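Local structure of echicetin A-chain (Echis carinatus, 1OZ7) at residues M1-P4 and G5-S8; A26-F29 and C30-G34; G85-F88 and R89-E92. The protein inhibits platelet aggregation when its heterodimer binds platelet GPIbalpha alone, and promotes aggregation and signalling when IgM kappa is bound as well. All blocks are in the same frame, centred on the assembly; numbering follows the deposited sequence.

Contact 1. Residues M1-P4 and G5-S8; sequences MCPP and GWSS
Pro-3 and Trp-6 close a type II beta turn with Pro-4 and Gly-5 at its corners, just ahead of strand 7-9 in this C-type-lectin-like chain. The one hydrogen bond across it is the turn bond, Trp-6 N to Pro-3 O at 3.2 Å, with the donor lying well above the carbonyl plane. Gly-5 has a positive phi (90°), at which a CB would be jammed against the carbonyl oxygen of Pro-4; a glycine suits this corner.

Packing centres on the indole. Pro-3 lays its ring over one indole face, with CB 3.7 Å from Trp-6 CD1 and CG above the plane. Pro-4 O comes to the indole edge in the ring plane, 3.4 Å from Trp-6 CD1. Chi1 of Trp-6 (-69°) sets CG opposite the carbonyl carbon and so turns the ring back over Pro-3. Beyond, the indole meets Tyr-127 edge-to-face and touches Cys-13 and Met-15 of strand 12-21.

Cys-2 closes the other end of the loop. Disulfide-bonded to Cys-13, it brings CB to 4.0 Å from Trp-6 CB, and its SG lies 3.7 Å from Ser-8 CB.

Contact 2. Residues A26-F29 and C30-G34; sequences AEKF and CNKQG
Gln-33 folds back over Phe-29, one turn earlier in helix 23-33, and stacks its amide flat on the phenyl ring. From CB the chain bends twice in the same sense (chi1 -42°, chi2 -48°), which curls it toward the preceding turn instead of letting it stretch outward. CG passes 3.3 Å from Phe-29 O. CD then lies over the rim of the ring, 3.7 Å from Phe-29 CE1. At the tip, OE1 stays near the far end of the ring, while NE2 sits 3.6 Å above the ring plane, over its centre; amide and ring are only 8° from parallel. The same NE2 donates to Phe-29 O, in a bond modelled so short that its exact length is doubtful. Phe-29 also meets Phe-17 and Phe-123 edge-to-face.

Backbone bonds run beneath. Cys-30 N donates to Ala-26 O (2.9 Å) in the usual i to i+4 manner, whereas Lys-32 N reaches Phe-29 O (3.1 Å) only three residues back. Cys-30 SG, in the disulfide with Cys-125, rests 3.4 Å from Ala-26 O and ties the helix to strand 121-127. Glu-27, on another side, turns its carboxylate to His-38 and the backbone N of Leu-39, and also to a polar side chain of the partner chain.

Lys-28 and Lys-32 cross at about a right angle, with Lys-28 CG 3.5 Å from Lys-32 CE, so their methylenes pack while the ammonium groups stay apart. If the short bond is real, Phe-29 O accepts from both a backbone N-H and a side-chain amide, which would serve a carbonyl near the end of the helix and hold the stacked amide in its orientation.

Contact 3. Residues G85-F88 and R89-E92; sequences GSFF and RSYE
Phe-87 and Ser-90 meet through matching first torsions: CG of Phe-87 and OG of Ser-90 each stand opposite their own backbone N (chi1 -179° and -177°). The phenyl is thereby carried forward along the chain, and the hydroxymethyl group of Ser-90 is brought up to its far end. Ser-90 CB lies 3.4 Å from Phe-87 CE1 and about as near to CZ, approaching obliquely. The hydroxyl is modelled too near CZ, so its exact place is doubtful.

Two oxygens also come to this end of the ring. Arg-89 O is 3.8 Å from Phe-87 CE1, again at a slant. Glu-92, extended beyond CG, sets OE2 at the ring edge and in the ring plane, 3.8 Å from Phe-87 CZ, where the weakly positive C-H rim would suit a carboxylate. Its other oxygen, OE1, has a basic side chain of the partner chain at long range, a weak pairing outside this loop.

No hydrogen bond links 85-88 to 89-92. The bend comes from the backbone instead: Phe-87 is the centre of an inverse gamma turn, whose bond from Phe-88 N to Ser-86 O is weak at 3.2 Å. Phe-88 turns its side chain elsewhere, touching Ser-79, while the backbone of Phe-87 is hydrogen-bonded to Ser-80.

The second chain completes the surroundings. An aromatic ring of that chain meets the Phe-87 phenyl, their planes at about 75°, Glu-92 also packs on an aromatic side chain of that chain, and the backbone of Tyr-91 hydrogen-bonds across the interface. Such a loop, reaching far from its own domain to pack on the partner subunit, is the hallmark of the loop-swapped heterodimer of snaclecs, the venom C-type-lectin-like proteins.

Along the chain the three contacts come in series. Contacts 1 and 2 are neighbours, their centres 15 Å apart, and they touch where Trp-6 CZ2 lies 4.0 Å from Gln-33 CB: the N-terminal turn, leading into edge strand 7-9, packs on helix 23-33, and both reach strands 12-21 and 121-127 of the same antiparallel sheet. Contact 3 stands apart, on the other side of the chain's centre, in the long loop between strands 64-71 and 100-104; its centre is 48 Å from that of contact 1 and 38 Å from that of contact 2. One compact lectin-like body thus extends an arm to its partner subunit.

Contact 1. Residues M1-P4 and G5-S8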
loop_
_atom_site.group_PDB
_atom_site.type_symbol
_atom_site.label_atom_id
_atom_site.label_comp_id
_atom_site.label_asym_id
_atom_site.label_seq_id
_atom_site.Cartn_x
_atom_site.Cartn_y
_atom_site.Cartn_z
ATOM N N MET A 1 -17.355 -28.816 14.131
ATOM C CA MET A 1 -16.946 -30.222 13.846
ATOM C C MET A 1 -15.910 -30.217 12.722
ATOM O O MET A 1 -16.220 -30.496 11.564
ATOM C CB MET A 1 -18.168 -31.050 13.431
ATOM C CG MET A 1 -17.993 -32.565 13.544
ATOM S SD MET A 1 -16.688 -33.261 12.506
ATOM C CE MET A 1 -15.371 -33.480 13.710
ATOM N N CYS A 2 -14.674 -29.894 13.077
ATOM C CA CYS A 2 -13.600 -29.842 12.103
ATOM C C CYS A 2 -12.707 -31.069 12.210
ATOM O O CYS A 2 -12.608 -31.685 13.268
ATOM C CB CYS A 2 -12.783 -28.567 12.308
ATOM S SG CYS A 2 -13.733 -27.039 12.026
ATOM N N PRO A 3 -12.045 -31.444 11.106
ATOM C CA PRO A 3 -11.153 -32.605 11.074
ATOM C C PRO A 3 -10.104 -32.553 12.176
ATOM O O PRO A 3 -9.930 -31.529 12.834
ATOM C CB PRO A 3 -10.525 -32.517 9.686
ATOM C CG PRO A 3 -11.602 -31.898 8.873
ATOM C CD PRO A 3 -12.093 -30.794 9.785
ATOM N N PRO A 4 -9.393 -33.668 12.395
ATOM C CA PRO A 4 -8.362 -33.692 13.435
ATOM C C PRO A 4 -7.215 -32.748 13.094
ATOM O O PRO A 4 -6.761 -32.702 11.950
ATOM C CB PRO A 4 -7.924 -35.156 13.453
ATOM C CG PRO A 4 -9.175 -35.881 13.029
ATOM C CD PRO A 4 -9.638 -35.024 11.876
ATOM N N GLY A 5 -6.764 -31.989 14.085
ATOM C CA GLY A 5 -5.667 -31.064 13.864
ATOM C C GLY A 5 -6.124 -29.691 13.417
ATOM O O GLY A 5 -5.363 -28.728 13.484
ATOM N N TRP A 6 -7.366 -29.602 12.949
ATOM C CA TRP A 6 -7.920 -28.333 12.495
ATOM C C TRP A 6 -8.647 -27.652 13.634
ATOM O O TRP A 6 -9.109 -28.311 14.558
ATOM C CB TRP A 6 -8.897 -28.548 11.343
ATOM C CG TRP A 6 -8.252 -29.000 10.071
ATOM C CD1 TRP A 6 -7.629 -30.193 9.842
ATOM C CD2 TRP A 6 -8.202 -28.277 8.837
ATOM N NE1 TRP A 6 -7.202 -30.260 8.538
ATOM C CE2 TRP A 6 -7.542 -29.095 7.901
ATOM C CE3 TRP A 6 -8.652 -27.015 8.434
ATOM C CZ2 TRP A 6 -7.319 -28.691 6.582
ATOM C CZ3 TRP A 6 -8.429 -26.610 7.119
ATOM C CH2 TRP A 6 -7.770 -27.447 6.214
ATOM N N SER A 7 -8.746 -26.330 13.564
ATOM C CA SER A 7 -9.432 -25.565 14.600
ATOM C C SER A 7 -10.685 -24.893 14.062
ATOM O O SER A 7 -10.816 -24.665 12.859
ATOM C CB SER A 7 -8.492 -24.516 15.189
ATOM O OG SER A 7 -7.434 -25.143 15.879
ATOM N N SER A 8 -11.600 -24.564 14.964
ATOM C CA SER A 8 -12.854 -23.933 14.577
ATOM C C SER A 8 -13.084 -22.521 15.123
ATOM O O SER A 8 -12.701 -22.187 16.249
ATOM C CB SER A 8 -14.023 -24.828 14.991
ATOM O OG SER A 8 -15.262 -24.223 14.653
#

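Contact 2. Residues A26-F29 and C30-G34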
loop_
_atom_site.group_PDB
_atom_site.type_symbol
_atom_site.label_atom_id
_atom_site.label_comp_id
_atom_site.label_asym_id
_atom_site.label_seq_id
_atom_site.Cartn_x
_atom_site.Cartn_y
_atom_site.Cartn_z
ATOM N N ALA A 26 0.076 -22.606 -2.400
ATOM C CA ALA A 26 -0.541 -22.762 -1.095
ATOM C C ALA A 26 -2.055 -22.678 -1.269
ATOM O O ALA A 26 -2.806 -23.462 -0.681
ATOM C CB ALA A 26 -0.049 -21.669 -0.146
ATOM N N GLU A 27 -2.490 -21.723 -2.087
ATOM C CA GLU A 27 -3.908 -21.526 -2.360
ATOM C C GLU A 27 -4.445 -22.818 -2.946
ATOM O O GLU A 27 -5.462 -23.348 -2.491
ATOM C CB GLU A 27 -4.093 -20.362 -3.343
ATOM C CG GLU A 27 -5.503 -20.188 -3.930
ATOM C CD GLU A 27 -6.592 -19.934 -2.887
ATOM O OE1 GLU A 27 -6.358 -19.156 -1.932
ATOM O OE2 GLU A 27 -7.697 -20.501 -3.035
ATOM N N LYS A 28 -3.737 -23.338 -3.943
ATOM C CA LYS A 28 -4.139 -24.577 -4.600
ATOM C C LYS A 28 -4.213 -25.706 -3.579
ATOM O O LYS A 28 -5.166 -26.483 -3.550
ATOM C CB LYS A 28 -3.143 -24.928 -5.712
ATOM C CG LYS A 28 -3.516 -26.167 -6.509
ATOM C CD LYS A 28 -4.906 -26.031 -7.119
ATOM C CE LYS A 28 -5.330 -27.309 -7.827
ATOM N NZ LYS A 28 -6.769 -27.285 -8.229
ATOM N N PHE A 29 -3.196 -25.782 -2.733
ATOM C CA PHE A 29 -3.129 -26.799 -1.701
ATOM C C PHE A 29 -4.371 -26.776 -0.805
ATOM O O PHE A 29 -4.957 -27.820 -0.522
ATOM C CB PHE A 29 -1.854 -26.577 -0.888
ATOM C CG PHE A 29 -1.725 -27.466 0.316
ATOM C CD1 PHE A 29 -2.424 -27.186 1.485
ATOM C CD2 PHE A 29 -0.885 -28.572 0.290
ATOM C CE1 PHE A 29 -2.288 -27.988 2.601
ATOM C CE2 PHE A 29 -0.748 -29.383 1.414
ATOM C CZ PHE A 29 -1.454 -29.084 2.567
ATOM N N CYS A 30 -4.779 -25.585 -0.374
ATOM C CA CYS A 30 -5.938 -25.436 0.503
ATOM C C CYS A 30 -7.245 -25.848 -0.147
ATOM O O CYS A 30 -8.183 -26.254 0.537
ATOM C CB CYS A 30 -6.089 -23.989 0.969
ATOM S SG CYS A 30 -4.814 -23.345 2.092
ATOM N N ASN A 31 -7.323 -25.724 -1.465
ATOM C CA ASN A 31 -8.548 -26.077 -2.161
ATOM C C ASN A 31 -8.652 -27.582 -2.366
ATOM O O ASN A 31 -9.667 -28.079 -2.854
ATOM C CB ASN A 31 -8.614 -25.375 -3.513
ATOM C CG ASN A 31 -7.624 -25.933 -4.500
ATOM O OD1 ASN A 31 -7.557 -27.141 -4.719
ATOM N ND2 ASN A 31 -6.851 -25.050 -5.114
ATOM N N LYS A 32 -7.600 -28.306 -1.992
ATOM C CA LYS A 32 -7.591 -29.760 -2.145
ATOM C C LYS A 32 -7.934 -30.484 -0.848
ATOM O O LYS A 32 -8.292 -31.658 -0.870
ATOM C CB LYS A 32 -6.218 -30.239 -2.627
ATOM C CG LYS A 32 -5.781 -29.698 -3.978
ATOM C CD LYS A 32 -4.360 -30.134 -4.297
ATOM C CE LYS A 32 -3.855 -29.498 -5.587
ATOM N NZ LYS A 32 -2.420 -29.830 -5.851
ATOM N N GLN A 33 -7.830 -29.783 0.278
ATOM C CA GLN A 33 -8.108 -30.376 1.585
ATOM C C GLN A 33 -9.591 -30.561 1.885
ATOM O O GLN A 33 -9.963 -31.409 2.694
ATOM C CB GLN A 33 -7.481 -29.521 2.687
ATOM C CG GLN A 33 -6.083 -29.027 2.357
ATOM C CD GLN A 33 -5.197 -30.132 1.848
ATOM O OE1 GLN A 33 -4.975 -31.129 2.531
ATOM N NE2 GLN A 33 -4.692 -29.970 0.633
ATOM N N GLY A 34 -10.431 -29.760 1.241
ATOM C CA GLY A 34 -11.863 -29.850 1.459
ATOM C C GLY A 34 -12.573 -28.957 0.463
ATOM O O GLY A 34 -12.039 -27.912 0.075
#

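Contact 3. Residues G85-F88 and R89-E92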
loop_
_atom_site.group_PDB
_atom_site.type_symbol
_atom_site.label_atom_id
_atom_site.label_comp_id
_atom_site.label_asym_id
_atom_site.label_seq_id
_atom_site.Cartn_x
_atom_site.Cartn_y
_atom_site.Cartn_z
ATOM N N GLY A 85 -5.051 15.740 -10.701
ATOM C CA GLY A 85 -4.970 14.935 -11.914
ATOM C C GLY A 85 -4.786 13.429 -11.779
ATOM O O GLY A 85 -4.824 12.873 -10.684
ATOM N N SER A 86 -4.577 12.766 -12.914
ATOM C CA SER A 86 -4.401 11.321 -12.949
ATOM C C SER A 86 -2.953 10.858 -12.825
ATOM O O SER A 86 -2.017 11.505 -13.317
ATOM C CB SER A 86 -5.018 10.751 -14.227
ATOM O OG SER A 86 -6.435 10.847 -14.193
ATOM N N PHE A 87 -2.788 9.714 -12.170
ATOM C CA PHE A 87 -1.476 9.139 -11.926
ATOM C C PHE A 87 -0.957 8.252 -13.051
ATOM O O PHE A 87 -1.074 7.029 -12.981
ATOM C CB PHE A 87 -1.512 8.350 -10.617
ATOM C CG PHE A 87 -0.196 7.736 -10.243
ATOM C CD1 PHE A 87 0.971 8.491 -10.266
ATOM C CD2 PHE A 87 -0.126 6.406 -9.848
ATOM C CE1 PHE A 87 2.187 7.928 -9.902
ATOM C CE2 PHE A 87 1.084 5.834 -9.481
ATOM C CZ PHE A 87 2.243 6.594 -9.508
ATOM N N PHE A 88 -0.381 8.874 -14.079
ATOM C CA PHE A 88 0.173 8.143 -15.218
ATOM C C PHE A 88 1.681 8.158 -15.159
ATOM O O PHE A 88 2.313 7.128 -14.925
ATOM C CB PHE A 88 -0.274 8.766 -16.533
ATOM C CG PHE A 88 -1.751 8.819 -16.687
ATOM C CD1 PHE A 88 -2.528 7.699 -16.393
ATOM C CD2 PHE A 88 -2.374 9.980 -17.121
ATOM C CE1 PHE A 88 -3.908 7.735 -16.527
ATOM C CE2 PHE A 88 -3.752 10.027 -17.259
ATOM C CZ PHE A 88 -4.522 8.900 -16.961
ATOM N N ARG A 89 2.266 9.323 -15.400
ATOM C CA ARG A 89 3.707 9.418 -15.326
ATOM C C ARG A 89 4.046 9.074 -13.882
ATOM O O ARG A 89 3.595 9.743 -12.947
ATOM C CB ARG A 89 4.177 10.831 -15.655
ATOM C CG ARG A 89 5.571 10.877 -16.251
ATOM C CD ARG A 89 6.682 10.795 -15.214
ATOM N NE ARG A 89 7.994 10.840 -15.862
ATOM C CZ ARG A 89 9.127 11.158 -15.244
ATOM N NH1 ARG A 89 9.120 11.467 -13.956
ATOM N NH2 ARG A 89 10.273 11.168 -15.911
ATOM N N SER A 90 4.814 8.007 -13.706
ATOM C CA SER A 90 5.210 7.564 -12.380
ATOM C C SER A 90 6.694 7.245 -12.424
ATOM O O SER A 90 7.211 6.861 -13.471
ATOM C CB SER A 90 4.415 6.323 -11.984
ATOM O OG SER A 90 4.748 5.917 -10.668
ATOM N N TYR A 91 7.385 7.398 -11.301
ATOM C CA TYR A 91 8.810 7.121 -11.298
ATOM C C TYR A 91 9.354 6.570 -9.986
ATOM O O TYR A 91 9.972 7.290 -9.198
ATOM C CB TYR A 91 9.580 8.377 -11.697
ATOM C CG TYR A 91 11.066 8.144 -11.836
ATOM C CD1 TYR A 91 11.550 6.988 -12.442
ATOM C CD2 TYR A 91 11.985 9.077 -11.370
ATOM C CE1 TYR A 91 12.916 6.762 -12.579
ATOM C CE2 TYR A 91 13.350 8.863 -11.504
ATOM C CZ TYR A 91 13.812 7.702 -12.108
ATOM O OH TYR A 91 15.169 7.475 -12.231
ATOM N N GLU A 92 9.137 5.277 -9.777
ATOM C CA GLU A 92 9.597 4.597 -8.576
ATOM C C GLU A 92 10.469 3.418 -8.958
ATOM O O GLU A 92 10.463 2.983 -10.106
ATOM C CB GLU A 92 8.408 4.081 -7.778
ATOM C CG GLU A 92 7.356 5.118 -7.518
ATOM C CD GLU A 92 6.041 4.496 -7.153
ATOM O OE1 GLU A 92 5.963 3.852 -6.084
ATOM O OE2 GLU A 92 5.087 4.642 -7.943
#